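Side-chain contacts in agmatinase (Deinococcus radiodurans, PDB 1WOH), which probably hydrolyses agmatine to putrescine and urea, as a manganese-dependent enzyme of the arginase (ureohydrolase) family: residues A[13-18]-A[291-296]; A[53-58]-A[270-275]; A[63-68]-A[74-79]; A[111-116]-A[298-303]. All coordinates share one frame; numbering follows the deposited sequence.

How the contacts relate
Contact 1 and contact 2 are buried and wholly apolar across their segments, whereas contact 3 and contact 4 are only partly buried and bring polar groups to the interface. Helix 284-302 serves both contact 1 and contact 4, which touch through V293 and V115. Contact 2 and contact 4 share the central sheet, where strands 266-273 and 114-118 are neighbours and F116 is probably hydrogen-bonded to L270 and L272. Contact 3 alone has backbone hydrogen bonds between its segments, and it meets contact 4 through the R74-E299 salt bridge. Contact 2 lies nearest the manganese ligands; contacts 3 and 4 lie away from them.

Contact 1 of 4, residues A[13-18]-A[291-296]; sequences PTFARA and RLVMET
F15 and M294 form a Met-aromatic contact in which the sulfur approaches the ring obliquely. SD of M294 lies 4.7 Å from the centroid of the F15 ring and 53° off the ring normal, and its closest ring atom is F15 CE2 at 3.7 Å. The two side chains run past one another, pointing in opposing senses. In M294 the bend at chi2 (-46°) sets SD beside the ring, and that at chi3 turns CE toward A16.

The remaining contacts across the interface are apolar. CZ of F15 rests 3.6 Å from CG1 of V293, and the methyl of A16 comes to 4.2 Å from CE of M294. With chi1 at -160°, F15 sends its ring out from the loop, although its CB does not itself point at the helix.

Within each segment, polar groups are paired. In the loop, OG1 of T14 donates to O of A18 at 2.8 Å, meeting a lone pair in the carbonyl plane, and F15 N and A16 N are bound by D82 and S59. On the helix, NE and NH2 of R291 both grip OE2 of E295 from the same face of the carboxylate; NH1 of R291 makes a salt bridge to E245 of a second subunit.

F80 of strand 80-85, outermost in this chain's parallel sheet, touches both A16 and M294. This is an outer-layer contact of an alpha/beta fold, with the N-terminal loop packed against helix 284-302 beside that strand.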
loop_
_atom_site.group_PDB
_atom_site.type_symbol
_atom_site.label_atom_id
_atom_site.label_comp_id
_atom_site.label_asym_id
_atom_site.label_seq_id
_atom_site.Cartn_x
_atom_site.Cartn_y
_atom_site.Cartn_z
ATOM N N PRO A 13 21.871 -7.945 4.788
ATOM C CA PRO A 13 20.988 -9.001 5.280
ATOM C C PRO A 13 21.346 -10.433 4.878
ATOM O O PRO A 13 21.133 -10.840 3.737
ATOM C CB PRO A 13 19.622 -8.573 4.747
ATOM C CG PRO A 13 19.969 -7.929 3.450
ATOM C CD PRO A 13 21.179 -7.090 3.808
ATOM N N THR A 14 21.916 -11.180 5.821
ATOM C CA THR A 14 22.242 -12.588 5.614
ATOM C C THR A 14 21.426 -13.270 6.695
ATOM O O THR A 14 21.109 -12.647 7.713
ATOM C CB THR A 14 23.748 -12.902 5.798
ATOM O OG1 THR A 14 24.208 -12.408 7.062
ATOM C CG2 THR A 14 24.551 -12.278 4.677
ATOM N N PHE A 15 21.058 -14.528 6.490
ATOM C CA PHE A 15 20.229 -15.182 7.490
ATOM C C PHE A 15 20.905 -15.242 8.855
ATOM O O PHE A 15 22.006 -15.773 8.986
ATOM C CB PHE A 15 19.827 -16.588 7.048
ATOM C CG PHE A 15 18.630 -17.110 7.781
ATOM C CD1 PHE A 15 17.377 -16.538 7.575
ATOM C CD2 PHE A 15 18.762 -18.115 8.737
ATOM C CE1 PHE A 15 16.270 -16.953 8.316
ATOM C CE2 PHE A 15 17.669 -18.539 9.483
ATOM C CZ PHE A 15 16.416 -17.956 9.275
ATOM N N ALA A 16 20.232 -14.682 9.858
ATOM C CA ALA A 16 20.735 -14.650 11.229
ATOM C C ALA A 16 22.064 -13.903 11.302
ATOM O O ALA A 16 22.855 -14.098 12.229
ATOM C CB ALA A 16 20.895 -16.070 11.751
ATOM N N ARG A 17 22.294 -13.039 10.316
ATOM C CA ARG A 17 23.522 -12.254 10.219
ATOM C C ARG A 17 24.752 -13.168 10.178
ATOM O O ARG A 17 25.839 -12.805 10.628
ATOM C CB ARG A 17 23.613 -11.264 11.392
ATOM C CG ARG A 17 24.222 -9.916 11.013
ATOM C CD ARG A 17 24.332 -8.960 12.200
ATOM N NE ARG A 17 23.156 -8.111 12.417
ATOM C CZ ARG A 17 22.742 -7.170 11.572
ATOM N NH1 ARG A 17 23.395 -6.955 10.437
ATOM N NH2 ARG A 17 21.699 -6.411 11.880
ATOM N N ALA A 18 24.576 -14.356 9.611
ATOM C CA ALA A 18 25.659 -15.324 9.503
ATOM C C ALA A 18 26.620 -14.971 8.367
ATOM O O ALA A 18 26.263 -14.253 7.432
ATOM C CB ALA A 18 25.080 -16.717 9.280
ATOM N N ARG A 291 11.209 -15.730 12.799
ATOM C CA ARG A 291 11.318 -16.128 14.197
ATOM C C ARG A 291 10.987 -17.609 14.347
ATOM O O ARG A 291 11.620 -18.322 15.126
ATOM C CB ARG A 291 10.375 -15.314 15.086
ATOM C CG ARG A 291 10.542 -15.693 16.551
ATOM C CD ARG A 291 9.444 -15.169 17.446
ATOM N NE ARG A 291 9.121 -16.174 18.456
ATOM C CZ ARG A 291 8.498 -15.922 19.601
ATOM N NH1 ARG A 291 8.130 -14.685 19.903
ATOM N NH2 ARG A 291 8.227 -16.918 20.433
ATOM N N LEU A 292 9.986 -18.074 13.607
ATOM C CA LEU A 292 9.606 -19.477 13.684
ATOM C C LEU A 292 10.802 -20.353 13.333
ATOM O O LEU A 292 11.049 -21.371 13.981
ATOM C CB LEU A 292 8.455 -19.800 12.713
ATOM C CG LEU A 292 7.882 -21.207 12.917
ATOM C CD1 LEU A 292 6.784 -21.138 13.976
ATOM C CD2 LEU A 292 7.287 -21.756 11.628
ATOM N N VAL A 293 11.546 -19.967 12.298
ATOM C CA VAL A 293 12.704 -20.757 11.896
ATOM C C VAL A 293 13.733 -20.758 13.019
ATOM O O VAL A 293 14.256 -21.815 13.392
ATOM C CB VAL A 293 13.361 -20.210 10.606
ATOM C CG1 VAL A 293 14.662 -20.952 10.328
ATOM C CG2 VAL A 293 12.407 -20.386 9.416
ATOM N N MET A 294 14.007 -19.579 13.572
ATOM C CA MET A 294 14.989 -19.479 14.647
ATOM C C MET A 294 14.543 -20.209 15.911
ATOM O O MET A 294 15.359 -20.854 16.576
ATOM C CB MET A 294 15.293 -18.008 14.982
ATOM C CG MET A 294 16.040 -17.240 13.887
ATOM S SD MET A 294 17.439 -18.117 13.165
ATOM C CE MET A 294 18.589 -18.164 14.593
ATOM N N GLU A 295 13.262 -20.110 16.249
ATOM C CA GLU A 295 12.772 -20.793 17.435
ATOM C C GLU A 295 12.801 -22.299 17.204
ATOM O O GLU A 295 13.112 -23.071 18.113
ATOM C CB GLU A 295 11.352 -20.348 17.793
ATOM C CG GLU A 295 10.837 -21.000 19.082
ATOM C CD GLU A 295 9.569 -20.357 19.613
ATOM O OE1 GLU A 295 9.040 -20.837 20.636
ATOM O OE2 GLU A 295 9.101 -19.374 19.009
ATOM N N THR A 296 12.488 -22.728 15.986
ATOM C CA THR A 296 12.516 -24.157 15.702
ATOM C C THR A 296 13.935 -24.688 15.885
ATOM O O THR A 296 14.135 -25.755 16.465
ATOM C CB THR A 296 12.018 -24.460 14.274
ATOM O OG1 THR A 296 10.638 -24.080 14.168
ATOM C CG2 THR A 296 12.143 -25.950 13.970
#

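Contact 2 of 4, residues A[53-58]-A[270-275]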
loop_
_atom_site.group_PDB
_atom_site.type_symbol
_atom_site.label_atom_id
_atom_site.label_comp_id
_atom_site.label_asym_id
_atom_site.label_seq_id
_atom_site.Cartn_x
_atom_site.Cartn_y
_atom_site.Cartn_z
ATOM N N ARG A 53 14.808 -13.304 0.512
ATOM C CA ARG A 53 15.380 -12.009 0.868
ATOM C C ARG A 53 14.665 -11.392 2.067
ATOM O O ARG A 53 15.301 -10.901 3.002
ATOM C CB ARG A 53 15.316 -11.064 -0.339
ATOM C CG ARG A 53 15.994 -9.723 -0.130
ATOM C CD ARG A 53 16.244 -9.039 -1.470
ATOM N NE ARG A 53 17.212 -9.775 -2.283
ATOM C CZ ARG A 53 17.482 -9.498 -3.556
ATOM N NH1 ARG A 53 16.852 -8.498 -4.167
ATOM N NH2 ARG A 53 18.384 -10.213 -4.218
ATOM N N ALA A 54 13.337 -11.423 2.052
ATOM C CA ALA A 54 12.566 -10.872 3.156
ATOM C C ALA A 54 12.846 -11.621 4.455
ATOM O O ALA A 54 12.899 -11.019 5.532
ATOM C CB ALA A 54 11.084 -10.930 2.835
ATOM N N LEU A 55 13.027 -12.935 4.357
ATOM C CA LEU A 55 13.297 -13.746 5.541
ATOM C C LEU A 55 14.653 -13.405 6.148
ATOM O O LEU A 55 14.804 -13.414 7.368
ATOM C CB LEU A 55 13.217 -15.236 5.194
ATOM C CG LEU A 55 11.772 -15.745 5.059
ATOM C CD1 LEU A 55 11.734 -17.085 4.333
ATOM C CD2 LEU A 55 11.151 -15.864 6.451
ATOM N N ARG A 56 15.640 -13.118 5.300
ATOM C CA ARG A 56 16.966 -12.742 5.786
ATOM C C ARG A 56 16.850 -11.402 6.508
ATOM O O ARG A 56 17.325 -11.242 7.635
ATOM C CB ARG A 56 17.960 -12.626 4.625
ATOM C CG ARG A 56 18.299 -13.960 3.958
ATOM C CD ARG A 56 19.354 -13.789 2.870
ATOM N NE ARG A 56 19.916 -15.074 2.461
ATOM C CZ ARG A 56 19.567 -15.748 1.370
ATOM N NH1 ARG A 56 18.640 -15.267 0.539
ATOM N NH2 ARG A 56 20.151 -16.912 1.104
ATOM N N GLU A 57 16.213 -10.436 5.857
ATOM C CA GLU A 57 16.032 -9.126 6.466
ATOM C C GLU A 57 15.324 -9.277 7.812
ATOM O O GLU A 57 15.753 -8.705 8.818
ATOM C CB GLU A 57 15.208 -8.224 5.540
ATOM C CG GLU A 57 15.866 -7.966 4.194
ATOM C CD GLU A 57 14.954 -7.243 3.211
ATOM O OE1 GLU A 57 15.408 -6.960 2.085
ATOM O OE2 GLU A 57 13.788 -6.961 3.557
ATOM N N ALA A 58 14.251 -10.061 7.839
ATOM C CA ALA A 58 13.500 -10.252 9.078
ATOM C C ALA A 58 14.282 -11.011 10.154
ATOM O O ALA A 58 14.036 -10.824 11.348
ATOM C CB ALA A 58 12.186 -10.976 8.787
ATOM N N LEU A 270 15.021 -28.456 7.166
ATOM C CA LEU A 270 13.757 -27.734 7.244
ATOM C C LEU A 270 13.619 -26.755 6.095
ATOM O O LEU A 270 14.599 -26.120 5.700
ATOM C CB LEU A 270 13.678 -26.962 8.569
ATOM C CG LEU A 270 12.537 -25.947 8.739
ATOM C CD1 LEU A 270 12.205 -25.776 10.210
ATOM C CD2 LEU A 270 12.932 -24.610 8.109
ATOM N N ASP A 271 12.417 -26.655 5.531
ATOM C CA ASP A 271 12.192 -25.664 4.493
ATOM C C ASP A 271 11.041 -24.781 4.941
ATOM O O ASP A 271 10.166 -25.211 5.697
ATOM C CB ASP A 271 11.966 -26.280 3.083
ATOM C CG ASP A 271 10.643 -27.033 2.923
ATOM O OD1 ASP A 271 9.608 -26.632 3.495
ATOM O OD2 ASP A 271 10.638 -28.031 2.161
ATOM N N LEU A 272 11.091 -23.521 4.531
ATOM C CA LEU A 272 10.077 -22.528 4.882
ATOM C C LEU A 272 9.631 -22.004 3.531
ATOM O O LEU A 272 10.387 -21.296 2.857
ATOM C CB LEU A 272 10.723 -21.419 5.720
ATOM C CG LEU A 272 9.824 -20.386 6.418
ATOM C CD1 LEU A 272 9.130 -19.506 5.389
ATOM C CD2 LEU A 272 8.801 -21.104 7.278
ATOM N N VAL A 273 8.409 -22.356 3.136
ATOM C CA VAL A 273 7.905 -21.984 1.816
ATOM C C VAL A 273 6.583 -21.219 1.739
ATOM O O VAL A 273 5.840 -21.118 2.712
ATOM C CB VAL A 273 7.752 -23.253 0.930
ATOM C CG1 VAL A 273 9.074 -24.007 0.851
ATOM C CG2 VAL A 273 6.672 -24.166 1.502
ATOM N N GLU A 274 6.327 -20.676 0.549
ATOM C CA GLU A 274 5.105 -19.942 0.219
ATOM C C GLU A 274 4.888 -18.577 0.876
ATOM O O GLU A 274 3.789 -18.031 0.840
ATOM C CB GLU A 274 3.892 -20.845 0.470
ATOM C CG GLU A 274 3.807 -22.067 -0.461
ATOM C CD GLU A 274 3.287 -21.740 -1.859
ATOM O OE1 GLU A 274 2.585 -20.721 -2.013
ATOM O OE2 GLU A 274 3.564 -22.519 -2.805
ATOM N N LEU A 275 5.924 -18.019 1.483
ATOM C CA LEU A 275 5.791 -16.694 2.079
ATOM C C LEU A 275 5.771 -15.697 0.912
ATOM O O LEU A 275 6.605 -15.793 0.009
ATOM C CB LEU A 275 7.007 -16.396 2.965
ATOM C CG LEU A 275 6.963 -15.394 4.126
ATOM C CD1 LEU A 275 8.346 -14.753 4.260
ATOM C CD2 LEU A 275 5.908 -14.340 3.921
#
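L55, from helix 51-59, has the most surface buried here and meets two leucines of the opposite segment at once. Its chief partner is L275, and the pair reach toward each other tip to tip. CD1 of L275 fits against the branch point of L55: it lies 3.7 Å from L55 CG, 3.7 Å from L55 CD2 and 4.1 Å from L55 CD1. One methyl therefore touches the whole isopropyl head rather than a single atom. L275 presents this methyl from the loop that follows the strand, with its chi2 of -148° away from the usual staggered values.

L272 makes the second contact, from the strand itself. Only its CD1 is involved, at 3.7 Å from CD1 of L55, and the two side chains run at an oblique angle to each other. In L55, CG stands opposite the carbonyl carbon (chi1 -77°) and chi2 is 164°; this turns CD1 to the point where it meets both L272 and L275. The evidence is thus of dispersion packing alone, between three buried leucines.

The polar residues of 270-275 face other partners. OE2 of E274 accepts from the backbone N of H121, a manganese ligand in this protein, and from N159, consistent with a second-shell place for E274 beside the manganese site. D271 is bound by Y225, S227 and S124.

Around the leucines, L117 of strand 114-118 touches L55, V228 of strand 223-229 and M289 of helix 284-302 touch L272, and P277 lies against A54. Helix 51-59 is thereby packed over the C-terminal end of strand 266-273 in the parallel sheet.

Contact 3 of 4, residues A[63-68]-A[74-79]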
loop_
_atom_site.group_PDB
_atom_site.type_symbol
_atom_site.label_atom_id
_atom_site.label_comp_id
_atom_site.label_asym_id
_atom_site.label_seq_id
_atom_site.Cartn_x
_atom_site.Cartn_y
_atom_site.Cartn_z
ATOM N N VAL A 63 18.654 -12.568 15.806
ATOM C CA VAL A 63 20.022 -13.061 15.724
ATOM C C VAL A 63 20.364 -13.850 16.990
ATOM O O VAL A 63 20.208 -13.349 18.103
ATOM C CB VAL A 63 21.022 -11.897 15.565
ATOM C CG1 VAL A 63 22.435 -12.439 15.431
ATOM C CG2 VAL A 63 20.655 -11.062 14.346
ATOM N N PRO A 64 20.845 -15.094 16.829
ATOM C CA PRO A 64 21.211 -15.969 17.948
ATOM C C PRO A 64 22.518 -15.545 18.612
ATOM O O PRO A 64 23.293 -14.787 18.034
ATOM C CB PRO A 64 21.331 -17.330 17.279
ATOM C CG PRO A 64 21.954 -16.963 15.960
ATOM C CD PRO A 64 21.122 -15.757 15.539
ATOM N N PRO A 65 22.783 -16.039 19.834
ATOM C CA PRO A 65 21.942 -16.953 20.614
ATOM C C PRO A 65 20.813 -16.222 21.339
ATOM O O PRO A 65 20.742 -14.994 21.304
ATOM C CB PRO A 65 22.938 -17.590 21.574
ATOM C CG PRO A 65 23.852 -16.444 21.868
ATOM C CD PRO A 65 24.079 -15.824 20.503
ATOM N N PHE A 66 19.942 -16.983 22.000
ATOM C CA PHE A 66 18.804 -16.409 22.711
ATOM C C PHE A 66 18.732 -16.779 24.189
ATOM O O PHE A 66 18.738 -17.956 24.541
ATOM C CB PHE A 66 17.492 -16.851 22.058
ATOM C CG PHE A 66 17.413 -16.564 20.585
ATOM C CD1 PHE A 66 17.674 -17.563 19.651
ATOM C CD2 PHE A 66 17.067 -15.297 20.132
ATOM C CE1 PHE A 66 17.588 -17.304 18.283
ATOM C CE2 PHE A 66 16.980 -15.027 18.768
ATOM C CZ PHE A 66 17.240 -16.030 17.842
ATOM N N THR A 67 18.633 -15.762 25.041
ATOM C CA THR A 67 18.520 -15.965 26.484
ATOM C C THR A 67 17.080 -15.616 26.877
ATOM O O THR A 67 16.655 -14.471 26.742
ATOM C CB THR A 67 19.502 -15.050 27.253
ATOM O OG1 THR A 67 20.825 -15.221 26.728
ATOM C CG2 THR A 67 19.512 -15.400 28.731
ATOM N N GLY A 68 16.332 -16.607 27.352
ATOM C CA GLY A 68 14.947 -16.378 27.723
ATOM C C GLY A 68 14.709 -15.761 29.090
ATOM O O GLY A 68 15.647 -15.457 29.828
ATOM N N ARG A 74 19.778 -20.494 24.609
ATOM C CA ARG A 74 19.660 -21.527 23.584
ATOM C C ARG A 74 20.480 -21.131 22.366
ATOM O O ARG A 74 20.652 -19.947 22.083
ATOM C CB ARG A 74 18.189 -21.746 23.213
ATOM C CG ARG A 74 17.410 -22.511 24.285
ATOM C CD ARG A 74 16.004 -22.851 23.843
ATOM N NE ARG A 74 15.191 -21.659 23.640
ATOM C CZ ARG A 74 13.918 -21.682 23.255
ATOM N NH1 ARG A 74 13.310 -22.841 23.033
ATOM N NH2 ARG A 74 13.253 -20.544 23.097
ATOM N N LEU A 75 20.991 -22.135 21.660
ATOM C CA LEU A 75 21.836 -21.950 20.486
ATOM C C LEU A 75 23.196 -21.354 20.830
ATOM O O LEU A 75 23.870 -20.774 19.980
ATOM C CB LEU A 75 21.134 -21.088 19.428
ATOM C CG LEU A 75 19.924 -21.758 18.773
ATOM C CD1 LEU A 75 19.343 -20.826 17.713
ATOM C CD2 LEU A 75 20.333 -23.086 18.140
ATOM N N GLN A 76 23.610 -21.503 22.083
ATOM C CA GLN A 76 24.908 -20.984 22.492
ATOM C C GLN A 76 26.001 -21.812 21.818
ATOM O O GLN A 76 26.030 -23.037 21.939
ATOM C CB GLN A 76 25.061 -21.060 24.013
ATOM C CG GLN A 76 26.443 -20.667 24.508
ATOM C CD GLN A 76 26.790 -19.220 24.204
ATOM O OE1 GLN A 76 27.955 -18.826 24.263
ATOM N NE2 GLN A 76 25.779 -18.419 23.888
ATOM N N GLY A 77 26.890 -21.142 21.094
ATOM C CA GLY A 77 27.966 -21.847 20.420
ATOM C C GLY A 77 27.566 -22.532 19.126
ATOM O O GLY A 77 28.390 -23.181 18.482
ATOM N N VAL A 78 26.301 -22.407 18.737
ATOM C CA VAL A 78 25.844 -23.023 17.495
ATOM C C VAL A 78 26.229 -22.100 16.344
ATOM O O VAL A 78 25.818 -20.940 16.301
ATOM C CB VAL A 78 24.317 -23.246 17.510
ATOM C CG1 VAL A 78 23.865 -23.877 16.194
ATOM C CG2 VAL A 78 23.945 -24.155 18.674
ATOM N N THR A 79 27.030 -22.615 15.418
ATOM C CA THR A 79 27.491 -21.818 14.288
ATOM C C THR A 79 26.512 -21.801 13.116
ATOM O O THR A 79 25.860 -22.809 12.820
ATOM C CB THR A 79 28.866 -22.313 13.780
ATOM O OG1 THR A 79 28.753 -23.658 13.302
ATOM C CG2 THR A 79 29.890 -22.271 14.908
HETATM O O HOH W 1 16.209 -19.506 25.457
#
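The F66 ring has L75 at its edge: CD1 of L75 lies near the ring plane, 4.0 Å from CE1, and the two side chains run side by side, pointing the same way. One face of the ring is met by CA of P64, 3.8 Å above the plane and offset toward the rim. The same L75 methyl also touches CB of P64 at 4.0 Å, so it bridges ring and proline. A second flat group, the amide of Q76, lies alongside P65, with NE2 3.4 Å from P65 CG; the bend at chi2 of Q76 (63°) brings it there. The peptide before P65 is cis.

Two backbone bonds join the segments. F66 N donates to R74 O at 3.0 Å and R74 N to F66 O at 2.7 Å, both close to straight (171° and 162°). A water reinforces the pairing on one side: it accepts from R74 NE at 3.0 Å and donates to F66 O, which thus receives two donors. The kink at chi3 of R74 lets NE turn back to this water, while NH1 is held by a salt bridge to E299 on helix 284-302. C298 of the same helix packs on F66 and R74, and R185 of a second subunit bonds to the carbonyls of V63 and P65.

F66 and R74 form an antiparallel hydrogen-bonded pair; since strands 66-67 and 73-74 are joined by a short loop, this is a small beta hairpin. Beyond it, L75 to V78 make a type II turn with glycine, G77, at its third position.

Contact 4 of 4, residues A[111-116]-A[298-303]; sequences CRVPVF and CEVFDH
R112 and F301 pass at a slant, their guanidinium and ring planes 75° apart. CE2 is the ring atom approached, 3.6 Å from NE of R112 and 3.7 Å from NH2. NH2 lies in the plane of the ring, at its edge, while NE comes in obliquely. The arginine reaches this position by bending at chi2 and chi3; the latter, at 47°, folds its end back toward the ring.

V113 and F301 point at each other from their own segments. CG2 of V113 comes obliquely to the CZ-CE1 side of the ring, 3.9 Å from F301 CZ and 3.9 Å from CE1, while R112 is at CE2. The same CG2 is 4.2 Å from CG1 of V300, and V113 thereby bears on two successive helix residues.

Further along segment 298-303, H303 turns its ring back on the helix: ND1 donates to E299 O at 3.2 Å with a nearly straight 175° angle, and D302 N shares that carbonyl. L75 and V31 also press on F301, and D30 forms a long, weak ion pair with NH2 of R112.

Because NH2 lies at the ring edge, NE comes in obliquely and the planes are steeply inclined, no guanidinium-over-ring stack forms, and the geometry gives no evidence for a cation-pi interaction. The contact is best read as van der Waals packing, with a buried valine core at one side and an exposed arginine, its charge probably balanced in part by D30, at the other.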
loop_
_atom_site.group_PDB
_atom_site.type_symbol
_atom_site.label_atom_id
_atom_site.label_comp_id
_atom_site.label_asym_id
_atom_site.label_seq_id
_atom_site.Cartn_x
_atom_site.Cartn_y
_atom_site.Cartn_z
ATOM N N CYS A 111 26.967 -28.984 6.779
ATOM C CA CYS A 111 26.314 -28.523 7.997
ATOM C C CYS A 111 25.523 -29.650 8.633
ATOM O O CYS A 111 25.376 -30.726 8.055
ATOM C CB CYS A 111 25.382 -27.341 7.703
ATOM S SG CYS A 111 23.858 -27.765 6.814
ATOM N N ARG A 112 25.016 -29.405 9.834
ATOM C CA ARG A 112 24.229 -30.414 10.522
ATOM C C ARG A 112 22.768 -30.276 10.115
ATOM O O ARG A 112 22.136 -31.247 9.705
ATOM C CB ARG A 112 24.376 -30.264 12.037
ATOM C CG ARG A 112 23.566 -31.268 12.842
ATOM C CD ARG A 112 24.323 -31.698 14.090
ATOM N NE ARG A 112 24.884 -30.559 14.811
ATOM C CZ ARG A 112 25.611 -30.658 15.918
ATOM N NH1 ARG A 112 25.870 -31.850 16.439
ATOM N NH2 ARG A 112 26.083 -29.566 16.505
ATOM N N VAL A 113 22.240 -29.064 10.218
ATOM C CA VAL A 113 20.854 -28.817 9.857
ATOM C C VAL A 113 20.749 -27.725 8.806
ATOM O O VAL A 113 21.050 -26.559 9.069
ATOM C CB VAL A 113 20.009 -28.386 11.070
ATOM C CG1 VAL A 113 18.544 -28.252 10.649
ATOM C CG2 VAL A 113 20.154 -29.398 12.203
ATOM N N PRO A 114 20.343 -28.095 7.585
ATOM C CA PRO A 114 20.215 -27.082 6.537
ATOM C C PRO A 114 18.827 -26.452 6.610
ATOM O O PRO A 114 17.848 -27.134 6.905
ATOM C CB PRO A 114 20.415 -27.888 5.263
ATOM C CG PRO A 114 19.770 -29.196 5.618
ATOM C CD PRO A 114 20.273 -29.454 7.018
ATOM N N VAL A 115 18.760 -25.150 6.366
ATOM C CA VAL A 115 17.499 -24.416 6.370
ATOM C C VAL A 115 17.287 -23.864 4.971
ATOM O O VAL A 115 18.095 -23.073 4.474
ATOM C CB VAL A 115 17.534 -23.265 7.379
ATOM C CG1 VAL A 115 16.262 -22.440 7.273
ATOM C CG2 VAL A 115 17.690 -23.831 8.785
ATOM N N PHE A 116 16.199 -24.296 4.342
ATOM C CA PHE A 116 15.874 -23.884 2.981
ATOM C C PHE A 116 14.751 -22.864 2.960
ATOM O O PHE A 116 13.656 -23.129 3.450
ATOM C CB PHE A 116 15.466 -25.109 2.159
ATOM C CG PHE A 116 16.508 -26.193 2.142
ATOM C CD1 PHE A 116 16.220 -27.462 2.638
ATOM C CD2 PHE A 116 17.786 -25.937 1.657
ATOM C CE1 PHE A 116 17.193 -28.456 2.651
ATOM C CE2 PHE A 116 18.761 -26.925 1.668
ATOM C CZ PHE A 116 18.463 -28.185 2.167
ATOM N N CYS A 298 16.144 -23.535 17.847
ATOM C CA CYS A 298 16.444 -23.556 19.281
ATOM C C CYS A 298 15.998 -24.901 19.819
ATOM O O CYS A 298 16.725 -25.559 20.564
ATOM C CB CYS A 298 15.678 -22.467 20.031
ATOM S SG CYS A 298 16.333 -20.817 19.887
ATOM N N GLU A 299 14.786 -25.294 19.440
ATOM C CA GLU A 299 14.219 -26.559 19.875
ATOM C C GLU A 299 15.052 -27.715 19.341
ATOM O O GLU A 299 15.364 -28.649 20.074
ATOM C CB GLU A 299 12.773 -26.693 19.385
ATOM C CG GLU A 299 11.790 -25.672 19.963
ATOM C CD GLU A 299 11.599 -25.810 21.465
ATOM O OE1 GLU A 299 11.861 -26.907 22.001
ATOM O OE2 GLU A 299 11.170 -24.826 22.110
ATOM N N VAL A 300 15.416 -27.658 18.061
ATOM C CA VAL A 300 16.211 -28.731 17.471
ATOM C C VAL A 300 17.516 -28.960 18.241
ATOM O O VAL A 300 17.790 -30.070 18.694
ATOM C CB VAL A 300 16.546 -28.436 15.988
ATOM C CG1 VAL A 300 17.601 -29.410 15.478
ATOM C CG2 VAL A 300 15.284 -28.558 15.142
ATOM N N PHE A 301 18.309 -27.909 18.414
ATOM C CA PHE A 301 19.579 -28.074 19.105
ATOM C C PHE A 301 19.488 -28.297 20.612
ATOM O O PHE A 301 20.500 -28.546 21.260
ATOM C CB PHE A 301 20.513 -26.911 18.779
ATOM C CG PHE A 301 21.106 -26.999 17.404
ATOM C CD1 PHE A 301 20.384 -26.580 16.293
ATOM C CD2 PHE A 301 22.359 -27.574 17.208
ATOM C CE1 PHE A 301 20.897 -26.733 15.007
ATOM C CE2 PHE A 301 22.884 -27.733 15.928
ATOM C CZ PHE A 301 22.150 -27.313 14.821
ATOM N N ASP A 302 18.282 -28.230 21.162
ATOM C CA ASP A 302 18.096 -28.470 22.590
ATOM C C ASP A 302 17.883 -29.958 22.846
ATOM O O ASP A 302 18.094 -30.441 23.960
ATOM C CB ASP A 302 16.884 -27.699 23.116
ATOM C CG ASP A 302 17.275 -26.513 23.976
ATOM O OD1 ASP A 302 16.367 -25.847 24.510
ATOM O OD2 ASP A 302 18.486 -26.246 24.118
ATOM N N HIS A 303 17.466 -30.686 21.813
ATOM C CA HIS A 303 17.211 -32.117 21.959
ATOM C C HIS A 303 17.970 -33.010 20.984
ATOM O O HIS A 303 17.601 -34.169 20.795
ATOM C CB HIS A 303 15.713 -32.407 21.823
ATOM C CG HIS A 303 14.860 -31.649 22.790
ATOM N ND1 HIS A 303 14.541 -30.318 22.618
ATOM C CD2 HIS A 303 14.278 -32.027 23.953
ATOM C CE1 HIS A 303 13.799 -29.910 23.632
ATOM N NE2 HIS A 303 13.625 -30.927 24.456
#